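Local coordinates for oxidoreductase (Bordetella pertussis, PDB 3Q2K), which probably uses NAD(H) to oxidise a UDP-linked N-acetylglucosaminuronic acid, a step required for making 2,3-diacetamido-2,3-dideoxy-D-mannuronic acid, at residues M175-V180 against S256-M261; G203-Q208 against E238-G243; V226-A231 against T353-S358. One frame throughout, in Å; residues are numbered along the deposited sequence.

From the N terminus the chain first builds the NAD-binding Rossmann domain, and all three contacts lie in the alpha/beta domain that follows, on its mixed sheet. Contact 1 opens first along the chain, at strand 173-181, and closes when strand 254-260 comes alongside it. Nested inside that loop is contact 2, where the substrate-binding turn 203-208 meets the start of strand 242-249. Contact 3 crosses both: strand 223-231 waits for helix 342-361 near the C terminus. Val259 O probably accepts a hydrogen bond from Gly243 N, joining contacts 1 and 2, while the hydroxyl of Tyr356 reaches from contact 3 to Glu240 and Gly203 of contact 2.

Contact 1: M175-V180 against S256-M261; sequences MVTVNV and SINVTM
With CG swung beside the backbone N and anti to the carbonyl carbon in both Asn179 (chi1 -79°) and Asn258 (chi1 -47°), the two amides lie side by side and point the same way off one face of the sheet. Asn258 ND2 donates to Asn179 OD1 at 3.1 Å, meeting the oxygen almost head-on although the amide planes are 59° apart. The same ND2 gives a longer bond of 3.3 Å to Ser256 OG, two residues back on its own strand, and CG2 of Thr177 sits beside this polar pair, 3.4 Å from Asn258 ND2. These groups face a second subunit: Ser256 OG and Asn258 OD1 each bond to the other residue's counterpart there, so the Asn258 amide is held through both its nitrogen and its oxygen.

Val178, Ile257, Val180 and Val259 cover the other face. Val178 CG1 runs alongside Ile257 CG1 at 4.0 Å, and Val180 CB approaches Val259 CG2. Past the end of the strand, the bent chain of Met261 returns its CE to within 4.1 Å of Val180 CG1. Tyr212 and Val213 of helix 210-220 pack on this valine and isoleucine surface.

Between the two backbones, Val178 and Val180 each donate and accept in turn. Val178 N bonds to Ser256 O, Asn258 N to Val178 O at 2.7 Å, Val180 N to Asn258 O, and Thr260 N to Val180 O, with CA-H...O contacts filling the intervals. The segments run nearly parallel. This is the parallel pair within the otherwise antiparallel sheet of the C-terminal domain of the GFO/IDH/MocA family, with the polar face turned to a subunit interface and the apolar face to a helix.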
loop_
_atom_site.group_PDB
_atom_site.type_symbol
_atom_site.label_atom_id
_atom_site.label_comp_id
_atom_site.label_asym_id
_atom_site.label_seq_id
_atom_site.Cartn_x
_atom_site.Cartn_y
_atom_site.Cartn_z
ATOM N N MET C 175 4.378 -29.040 -2.976
ATOM C CA MET C 175 4.249 -28.303 -4.227
ATOM C C MET C 175 3.068 -28.862 -5.005
ATOM O O MET C 175 2.851 -30.073 -5.046
ATOM C CB MET C 175 5.564 -28.343 -5.018
ATOM C CG MET C 175 5.457 -28.123 -6.526
ATOM S SD MET C 175 5.096 -26.381 -6.868
ATOM C CE MET C 175 6.367 -25.549 -5.917
ATOM N N VAL C 176 2.236 -27.970 -5.526
ATOM C CA VAL C 176 1.041 -28.415 -6.234
ATOM C C VAL C 176 0.882 -27.599 -7.504
ATOM O O VAL C 176 0.889 -26.371 -7.435
ATOM C CB VAL C 176 -0.257 -28.235 -5.432
ATOM C CG1 VAL C 176 -1.427 -28.709 -6.270
ATOM C CG2 VAL C 176 -0.217 -29.048 -4.158
ATOM N N THR C 177 0.793 -28.277 -8.646
ATOM C CA THR C 177 0.453 -27.543 -9.859
ATOM C C THR C 177 -0.709 -28.187 -10.604
ATOM O O THR C 177 -0.821 -29.413 -10.702
ATOM C CB THR C 177 1.619 -27.512 -10.860
ATOM O OG1 THR C 177 2.835 -27.434 -10.113
ATOM C CG2 THR C 177 1.489 -26.270 -11.735
ATOM N N VAL C 178 -1.557 -27.294 -11.102
ATOM C CA VAL C 178 -2.766 -27.629 -11.838
ATOM C C VAL C 178 -2.804 -26.879 -13.169
ATOM O O VAL C 178 -2.629 -25.660 -13.198
ATOM C CB VAL C 178 -4.023 -27.249 -11.033
ATOM C CG1 VAL C 178 -5.252 -27.477 -11.887
ATOM C CG2 VAL C 178 -4.130 -28.056 -9.741
ATOM N N ASN C 179 -3.052 -27.600 -14.259
ATOM C CA ASN C 179 -3.063 -27.016 -15.599
ATOM C C ASN C 179 -4.418 -27.247 -16.252
ATOM O O ASN C 179 -4.875 -28.385 -16.318
ATOM C CB ASN C 179 -2.017 -27.753 -16.450
ATOM C CG ASN C 179 -0.595 -27.282 -16.173
ATOM O OD1 ASN C 179 -0.390 -26.238 -15.552
ATOM N ND2 ASN C 179 0.401 -28.055 -16.594
ATOM N N VAL C 180 -5.064 -26.192 -16.738
ATOM C CA VAL C 180 -6.229 -26.378 -17.584
ATOM C C VAL C 180 -6.009 -25.692 -18.925
ATOM O O VAL C 180 -6.269 -24.493 -19.083
ATOM C CB VAL C 180 -7.541 -25.895 -16.941
ATOM C CG1 VAL C 180 -8.677 -26.290 -17.858
ATOM C CG2 VAL C 180 -7.751 -26.559 -15.582
ATOM N N SER C 256 0.680 -23.436 -8.177
ATOM C CA SER C 256 -0.082 -22.632 -9.131
ATOM C C SER C 256 -1.136 -23.397 -9.927
ATOM O O SER C 256 -1.125 -24.632 -10.051
ATOM C CB SER C 256 0.852 -21.937 -10.119
ATOM O OG SER C 256 1.557 -22.891 -10.893
ATOM N N ILE C 257 -2.056 -22.592 -10.443
ATOM C CA ILE C 257 -3.109 -23.059 -11.327
ATOM C C ILE C 257 -2.981 -22.264 -12.612
ATOM O O ILE C 257 -2.964 -21.035 -12.586
ATOM C CB ILE C 257 -4.511 -23.006 -10.699
ATOM C CG1 ILE C 257 -5.541 -23.502 -11.716
ATOM C CG2 ILE C 257 -4.818 -21.606 -10.139
ATOM C CD1 ILE C 257 -6.966 -23.700 -11.236
ATOM N N ASN C 258 -2.816 -22.992 -13.712
ATOM C CA ASN C 258 -2.555 -22.371 -15.004
ATOM C C ASN C 258 -3.667 -22.666 -16.001
ATOM O O ASN C 258 -3.963 -23.804 -16.348
ATOM C CB ASN C 258 -1.175 -22.799 -15.509
ATOM C CG ASN C 258 -0.110 -22.687 -14.422
ATOM O OD1 ASN C 258 0.362 -21.590 -14.148
ATOM N ND2 ASN C 258 0.263 -23.786 -13.773
ATOM N N VAL C 259 -4.322 -21.615 -16.476
ATOM C CA VAL C 259 -5.576 -21.805 -17.199
ATOM C C VAL C 259 -5.610 -21.001 -18.493
ATOM O O VAL C 259 -5.281 -19.816 -18.456
ATOM C CB VAL C 259 -6.748 -21.346 -16.310
ATOM C CG1 VAL C 259 -8.073 -21.417 -17.044
ATOM C CG2 VAL C 259 -6.828 -22.232 -15.066
ATOM N N THR C 260 -5.974 -21.626 -19.611
ATOM C CA THR C 260 -6.322 -20.903 -20.831
ATOM C C THR C 260 -7.319 -21.674 -21.686
ATOM O O THR C 260 -7.342 -22.901 -21.738
ATOM C CB THR C 260 -5.115 -20.518 -21.708
ATOM O OG1 THR C 260 -5.574 -19.640 -22.745
ATOM C CG2 THR C 260 -4.482 -21.749 -22.328
ATOM N N MET C 261 -8.221 -20.913 -22.287
ATOM C CA MET C 261 -9.189 -21.485 -23.213
ATOM C C MET C 261 -8.701 -21.267 -24.644
ATOM O O MET C 261 -9.435 -21.458 -25.610
ATOM C CB MET C 261 -10.561 -20.834 -23.032
ATOM C CG MET C 261 -11.326 -21.185 -21.732
ATOM S SD MET C 261 -11.348 -22.967 -21.402
ATOM C CE MET C 261 -10.351 -23.104 -19.919
#

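Contact 2: G203-Q208 against E238-G243; sequences GAFMNQ and EAEDTG. With HP7 ((2S,3S,4R,5R,6R)-5-acetamido-6-[[[(2R,3S,4R,5R)-5-(2,4-dioxopyrimidin-1-yl)-3,4-dihydroxy-oxolan-2-yl]methoxy-hydroxy-phosphoryl]oxy-hydroxy-phosphoryl]oxy-3,4-dihydroxy-oxane-2-carboxylic acid), chain V.
Gly203 passes against Ala239 with their CA atoms 4.5 Å apart, and just beyond it the backbone of residues 204-206 takes helical angles, a turn whose leading N-H groups face Glu240. Ala204 N donates to the main-chain Glu240 O at 2.8 Å, and Phe205 N to the side-chain Glu240 OE2, also at 2.8 Å and nearly straight (166°). One residue thus grips two successive amides of the turn, by its backbone and by its carboxylate. It manages this by folding back: CG stands between the backbone N and the carbonyl carbon (chi1 84°) and the chain bends again at chi2. Tyr356 OH adds a further hydrogen bond to the same OE2, so this buried oxygen is held from two directions.

The carboxylate also meets the Phe205 ring at its edge, OE2 lying 3.3 Å from CD2, with the two planes 45° apart. Gly243 CA touches the same edge at CE2. Ala239 CB presses on Gly203 CA, a close fit at 3.2 Å.

Farther along the turn, Asn207 OD1 accepts a 2.7 Å bond from the sugar hydroxyl O4' of the bound UDP-sugar, and Gln208 NE2 donates to its carboxylate oxygen O'P. The turn therefore presents the substrate's uronic acid with two neighbouring side chains.

Asp241 and Thr242 form a classic beta bulge opposite Ala231 at the start of strand 242-249. The turn itself leads into helix 210-220, while Ala204 and Phe205 pack on strand 254-260 and Phe205 also reaches Thr230 of strand 223-231.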
loop_
_atom_site.group_PDB
_atom_site.type_symbol
_atom_site.label_atom_id
_atom_site.label_comp_id
_atom_site.label_asym_id
_atom_site.label_seq_id
_atom_site.Cartn_x
_atom_site.Cartn_y
_atom_site.Cartn_z
ATOM N N GLY C 203 -15.199 -15.985 -16.351
ATOM C CA GLY C 203 -14.309 -16.320 -17.460
ATOM C C GLY C 203 -13.771 -17.735 -17.355
ATOM O O GLY C 203 -14.358 -18.564 -16.655
ATOM N N ALA C 204 -12.616 -17.994 -17.960
ATOM C CA ALA C 204 -12.053 -19.339 -17.894
ATOM C C ALA C 204 -12.034 -20.006 -16.515
ATOM O O ALA C 204 -12.070 -21.236 -16.387
ATOM C CB ALA C 204 -10.621 -19.287 -18.380
ATOM N N PHE C 205 -11.789 -19.206 -15.481
ATOM C CA PHE C 205 -11.586 -19.751 -14.137
ATOM C C PHE C 205 -12.928 -20.179 -13.561
ATOM O O PHE C 205 -13.065 -21.308 -13.091
ATOM C CB PHE C 205 -10.921 -18.779 -13.149
ATOM C CG PHE C 205 -9.423 -18.773 -13.237
ATOM C CD1 PHE C 205 -8.663 -19.606 -12.436
ATOM C CD2 PHE C 205 -8.766 -17.949 -14.142
ATOM C CE1 PHE C 205 -7.282 -19.575 -12.503
ATOM C CE2 PHE C 205 -7.389 -17.942 -14.234
ATOM C CZ PHE C 205 -6.640 -18.743 -13.403
ATOM N N MET C 206 -13.898 -19.271 -13.629
ATOM C CA MET C 206 -15.182 -19.464 -12.971
ATOM C C MET C 206 -16.056 -20.480 -13.700
ATOM O O MET C 206 -16.738 -21.286 -13.074
ATOM C CB MET C 206 -15.944 -18.146 -12.865
ATOM C CG MET C 206 -17.260 -18.246 -12.108
ATOM S SD MET C 206 -17.796 -16.553 -11.795
ATOM C CE MET C 206 -16.918 -16.237 -10.270
ATOM N N ASN C 207 -16.010 -20.488 -15.028
ATOM C CA ASN C 207 -16.786 -21.473 -15.768
ATOM C C ASN C 207 -16.020 -22.791 -15.894
ATOM O O ASN C 207 -16.264 -23.705 -15.108
ATOM C CB ASN C 207 -17.278 -20.918 -17.108
ATOM C CG ASN C 207 -18.209 -21.875 -17.790
ATOM O OD1 ASN C 207 -17.947 -23.071 -17.685
ATOM N ND2 ASN C 207 -19.283 -21.387 -18.409
ATOM N N GLN C 208 -15.033 -22.882 -16.779
ATOM C CA GLN C 208 -14.433 -24.181 -17.104
ATOM C C GLN C 208 -13.481 -24.779 -16.079
ATOM O O GLN C 208 -13.467 -25.998 -15.912
ATOM C CB GLN C 208 -13.678 -24.160 -18.441
ATOM C CG GLN C 208 -14.582 -24.051 -19.646
ATOM C CD GLN C 208 -14.932 -22.613 -19.975
ATOM O OE1 GLN C 208 -14.368 -21.680 -19.407
ATOM N NE2 GLN C 208 -15.830 -22.429 -20.934
ATOM N N GLU C 238 -16.293 -10.561 -21.939
ATOM C CA GLU C 238 -15.950 -9.621 -20.878
ATOM C C GLU C 238 -14.859 -10.073 -19.907
ATOM O O GLU C 238 -14.083 -9.253 -19.429
ATOM C CB GLU C 238 -17.189 -9.274 -20.059
ATOM C CG GLU C 238 -18.315 -8.661 -20.872
ATOM C CD GLU C 238 -19.474 -8.261 -19.974
ATOM O OE1 GLU C 238 -19.510 -8.707 -18.812
ATOM O OE2 GLU C 238 -20.361 -7.484 -20.373
ATOM N N ALA C 239 -14.837 -11.366 -19.603
ATOM C CA ALA C 239 -14.091 -11.974 -18.508
ATOM C C ALA C 239 -12.804 -12.490 -19.120
ATOM O O ALA C 239 -12.553 -12.299 -20.312
ATOM C CB ALA C 239 -14.900 -13.177 -17.980
ATOM N N GLU C 240 -12.030 -13.206 -18.313
ATOM C CA GLU C 240 -10.691 -13.554 -18.782
ATOM C C GLU C 240 -10.782 -14.852 -19.581
ATOM O O GLU C 240 -11.657 -15.655 -19.267
ATOM C CB GLU C 240 -9.740 -13.750 -17.600
ATOM C CG GLU C 240 -9.843 -15.154 -17.013
ATOM C CD GLU C 240 -11.041 -15.321 -16.094
ATOM O OE1 GLU C 240 -11.729 -14.316 -15.829
ATOM O OE2 GLU C 240 -11.329 -16.437 -15.605
ATOM N N ASP C 241 -9.940 -15.051 -20.595
ATOM C CA ASP C 241 -9.849 -16.326 -21.302
ATOM C C ASP C 241 -8.555 -17.028 -20.926
ATOM O O ASP C 241 -8.371 -18.187 -21.288
ATOM C CB ASP C 241 -9.913 -16.189 -22.832
ATOM C CG ASP C 241 -8.869 -15.256 -23.417
ATOM O OD1 ASP C 241 -7.769 -15.062 -22.858
ATOM O OD2 ASP C 241 -9.145 -14.717 -24.508
ATOM N N THR C 242 -7.676 -16.332 -20.211
ATOM C CA THR C 242 -6.388 -16.905 -19.862
ATOM C C THR C 242 -5.977 -16.345 -18.509
ATOM O O THR C 242 -6.165 -15.154 -18.239
ATOM C CB THR C 242 -5.403 -16.343 -20.902
ATOM O OG1 THR C 242 -5.823 -16.778 -22.200
ATOM C CG2 THR C 242 -3.986 -16.766 -20.594
ATOM N N GLY C 243 -5.384 -17.193 -17.678
ATOM C CA GLY C 243 -4.786 -16.696 -16.451
ATOM C C GLY C 243 -3.947 -17.695 -15.687
ATOM O O GLY C 243 -3.837 -18.874 -16.027
HETATM N N1 HP7 V . -14.463 -27.499 -27.336
HETATM C C2 HP7 V . -13.650 -27.185 -28.354
HETATM O O2 HP7 V . -13.835 -26.273 -29.185
HETATM N N3 HP7 V . -12.516 -27.882 -28.532
HETATM C C4 HP7 V . -12.209 -28.883 -27.679
HETATM O O4 HP7 V . -11.112 -29.442 -27.894
HETATM C C5 HP7 V . -13.041 -29.222 -26.614
HETATM C C6 HP7 V . -14.215 -28.486 -26.460
HETATM P PA HP7 V . -17.331 -30.068 -23.904
HETATM P PB HP7 V . -18.430 -30.408 -21.285
HETATM O "O'P" HP7 V . -17.341 -25.130 -21.771
HETATM O "O'Q" HP7 V . -19.355 -24.759 -21.211
HETATM C "C1'" HP7 V . -17.175 -28.716 -19.727
HETATM O O1A HP7 V . -16.115 -30.964 -23.808
HETATM O O1B HP7 V . -17.627 -31.638 -20.935
HETATM C C1C HP7 V . -15.682 -26.706 -27.187
HETATM C "C2'" HP7 V . -17.111 -28.481 -18.215
HETATM N "N2'" HP7 V . -17.344 -29.656 -17.387
HETATM O O2A HP7 V . -18.568 -30.445 -24.686
HETATM O O2B HP7 V . -19.880 -30.449 -21.692
HETATM C C2C HP7 V . -16.833 -27.393 -27.909
HETATM O O2C HP7 V . -17.663 -26.358 -28.438
HETATM C "C3'" HP7 V . -18.220 -27.508 -17.834
HETATM O "O3'" HP7 V . -18.290 -27.192 -16.431
HETATM O O3A HP7 V . -17.665 -29.554 -22.415
HETATM O O3B HP7 V . -18.376 -29.443 -19.988
HETATM C C3C HP7 V . -17.646 -27.885 -26.728
HETATM O O3C HP7 V . -19.001 -27.989 -27.162
HETATM C "C4'" HP7 V . -18.082 -26.288 -18.742
HETATM O "O4'" HP7 V . -19.136 -25.397 -18.362
HETATM C C4C HP7 V . -17.465 -26.795 -25.680
HETATM O O4C HP7 V . -16.060 -26.599 -25.812
HETATM C "C5'" HP7 V . -18.302 -26.677 -20.202
HETATM O "O5'" HP7 V . -17.217 -27.534 -20.539
HETATM C C5C HP7 V . -17.656 -27.469 -24.328
HETATM O O5C HP7 V . -16.833 -28.631 -24.426
HETATM C "C6'" HP7 V . -18.333 -25.468 -21.095
HETATM C "C7'" HP7 V . -16.365 -30.500 -17.077
HETATM O "O7'" HP7 V . -15.229 -30.192 -17.424
HETATM C "C8'" HP7 V . -16.644 -31.774 -16.330
#

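Contact 3: V226-A231 against T353-S358; sequences VYAYTA and TAIYRS
Ser358 and Ala228 make the direct polar link: Ala228 N donates to Ser358 OG at 2.8 Å with an N-H...O angle of 163°. The hydroxyl reaches the strand because it extends away from its own backbone N (chi1 172°), and it is bonded on to Val363 O as well. The same oxygen lies over one face of the Tyr227 ring, 3.7 Å above its plane and offset toward the rim; this ring also stacks on Tyr227 of the second subunit. A water probably bridges Ala228 O and Ser358 O, 3.1 Å from the latter, but it sits so close to Ala228 O that this leg is doubtful, and its contact with Tyr227 OH is weak.

The apolar contacts come from the strand residues that point to the helix. Val226 lays CG2 on the helix backbone at Ala354 and Ile355, 4.0 Å from Ala354 CB and about as far from Ile355 CG1. Two residues on, the small Ala228 lets the helix come near, its CB touching Ile355 CG2 at 3.8 Å and resting against the Ile355 carbonyl.

The helix crosses the strand at -61°, their axes 6.8 Å apart at closest. Helix 342-361 thus covers one face of the mixed sheet near its edge: strand 223-231 lies between strands 242-249 and 365-366, Ile355 also reaches Ala245, and Ala354 and Ser358 touch Ile365.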
loop_
_atom_site.group_PDB
_atom_site.type_symbol
_atom_site.label_atom_id
_atom_site.label_comp_id
_atom_site.label_asym_id
_atom_site.label_seq_id
_atom_site.Cartn_x
_atom_site.Cartn_y
_atom_site.Cartn_z
ATOM N N VAL C 226 -3.870 -16.165 -2.433
ATOM C CA VAL C 226 -3.546 -16.299 -3.853
ATOM C C VAL C 226 -3.016 -14.988 -4.406
ATOM O O VAL C 226 -3.355 -13.912 -3.908
ATOM C CB VAL C 226 -4.734 -16.695 -4.754
ATOM C CG1 VAL C 226 -5.494 -17.815 -4.071
ATOM C CG2 VAL C 226 -5.674 -15.517 -4.971
ATOM N N TYR C 227 -2.194 -15.102 -5.443
ATOM C CA TYR C 227 -1.971 -13.941 -6.306
ATOM C C TYR C 227 -2.260 -14.363 -7.742
ATOM O O TYR C 227 -1.815 -15.431 -8.178
ATOM C CB TYR C 227 -0.519 -13.451 -6.212
ATOM C CG TYR C 227 -0.374 -12.170 -6.992
ATOM C CD1 TYR C 227 -0.569 -10.944 -6.374
ATOM C CD2 TYR C 227 -0.258 -12.206 -8.377
ATOM C CE1 TYR C 227 -0.488 -9.777 -7.096
ATOM C CE2 TYR C 227 -0.163 -11.040 -9.118
ATOM C CZ TYR C 227 -0.307 -9.833 -8.462
ATOM O OH TYR C 227 -0.230 -8.640 -9.140
ATOM N N ALA C 228 -3.016 -13.549 -8.467
ATOM C CA ALA C 228 -3.354 -13.946 -9.841
ATOM C C ALA C 228 -3.131 -12.847 -10.862
ATOM O O ALA C 228 -3.283 -11.668 -10.541
ATOM C CB ALA C 228 -4.818 -14.412 -9.938
ATOM N N TYR C 229 -2.794 -13.255 -12.080
ATOM C CA TYR C 229 -2.869 -12.388 -13.254
ATOM C C TYR C 229 -3.910 -13.036 -14.166
ATOM O O TYR C 229 -3.864 -14.249 -14.407
ATOM C CB TYR C 229 -1.553 -12.408 -14.037
ATOM C CG TYR C 229 -0.300 -11.883 -13.366
ATOM C CD1 TYR C 229 -0.022 -10.526 -13.382
ATOM C CD2 TYR C 229 0.642 -12.735 -12.814
ATOM C CE1 TYR C 229 1.134 -10.024 -12.831
ATOM C CE2 TYR C 229 1.796 -12.245 -12.233
ATOM C CZ TYR C 229 2.042 -10.892 -12.277
ATOM O OH TYR C 229 3.180 -10.402 -11.682
ATOM N N THR C 230 -4.843 -12.241 -14.684
ATOM C CA THR C 230 -5.700 -12.790 -15.736
ATOM C C THR C 230 -5.767 -11.802 -16.894
ATOM O O THR C 230 -5.416 -10.630 -16.739
ATOM C CB THR C 230 -7.123 -13.093 -15.250
ATOM O OG1 THR C 230 -7.810 -11.861 -14.991
ATOM C CG2 THR C 230 -7.113 -14.041 -14.047
ATOM N N ALA C 231 -6.192 -12.260 -18.068
ATOM C CA ALA C 231 -6.342 -11.310 -19.162
ATOM C C ALA C 231 -7.350 -11.867 -20.160
ATOM O O ALA C 231 -7.572 -13.077 -20.182
ATOM C CB ALA C 231 -4.984 -11.142 -19.824
ATOM N N THR C 353 -13.313 -16.061 -6.106
ATOM C CA THR C 353 -13.491 -14.644 -5.784
ATOM C C THR C 353 -12.116 -14.038 -5.497
ATOM O O THR C 353 -11.751 -12.965 -5.983
ATOM C CB THR C 353 -14.429 -14.436 -4.568
ATOM O OG1 THR C 353 -15.702 -15.018 -4.850
ATOM C CG2 THR C 353 -14.699 -12.955 -4.306
ATOM N N ALA C 354 -11.317 -14.759 -4.718
ATOM C CA ALA C 354 -9.993 -14.266 -4.343
ATOM C C ALA C 354 -9.113 -14.095 -5.586
ATOM O O ALA C 354 -8.457 -13.067 -5.800
ATOM C CB ALA C 354 -9.343 -15.240 -3.326
ATOM N N ILE C 355 -9.111 -15.122 -6.433
ATOM C CA ILE C 355 -8.427 -14.998 -7.722
ATOM C C ILE C 355 -8.912 -13.834 -8.591
ATOM O O ILE C 355 -8.083 -13.112 -9.138
ATOM C CB ILE C 355 -8.573 -16.271 -8.536
ATOM C CG1 ILE C 355 -7.689 -17.345 -7.897
ATOM C CG2 ILE C 355 -8.225 -16.002 -10.008
ATOM C CD1 ILE C 355 -8.038 -18.663 -8.514
ATOM N N TYR C 356 -10.214 -13.582 -8.685
ATOM C CA TYR C 356 -10.719 -12.470 -9.497
ATOM C C TYR C 356 -10.434 -11.126 -8.842
ATOM O O TYR C 356 -10.142 -10.172 -9.557
ATOM C CB TYR C 356 -12.225 -12.572 -9.763
ATOM C CG TYR C 356 -12.585 -13.490 -10.908
ATOM C CD1 TYR C 356 -11.589 -14.204 -11.572
ATOM C CD2 TYR C 356 -13.909 -13.720 -11.276
ATOM C CE1 TYR C 356 -11.900 -15.083 -12.611
ATOM C CE2 TYR C 356 -14.228 -14.603 -12.308
ATOM C CZ TYR C 356 -13.217 -15.271 -12.987
ATOM O OH TYR C 356 -13.471 -16.116 -14.053
ATOM N N ARG C 357 -10.511 -11.027 -7.517
ATOM C CA ARG C 357 -10.124 -9.765 -6.893
ATOM C C ARG C 357 -8.626 -9.525 -7.007
ATOM O O ARG C 357 -8.219 -8.371 -7.140
ATOM C CB ARG C 357 -10.468 -9.694 -5.397
ATOM C CG ARG C 357 -11.951 -9.725 -5.072
ATOM C CD ARG C 357 -12.252 -9.574 -3.592
ATOM N NE ARG C 357 -13.700 -9.670 -3.412
ATOM C CZ ARG C 357 -14.265 -9.955 -2.246
ATOM N NH1 ARG C 357 -13.453 -10.140 -1.212
ATOM N NH2 ARG C 357 -15.580 -10.068 -2.117
ATOM N N SER C 358 -7.822 -10.581 -6.897
ATOM C CA SER C 358 -6.379 -10.376 -7.023
ATOM C C SER C 358 -5.986 -9.905 -8.418
ATOM O O SER C 358 -5.067 -9.107 -8.576
ATOM C CB SER C 358 -5.569 -11.652 -6.776
ATOM O OG SER C 358 -4.192 -11.450 -7.083
HETATM O O HOH W 1 -3.058 -9.249 -10.869
#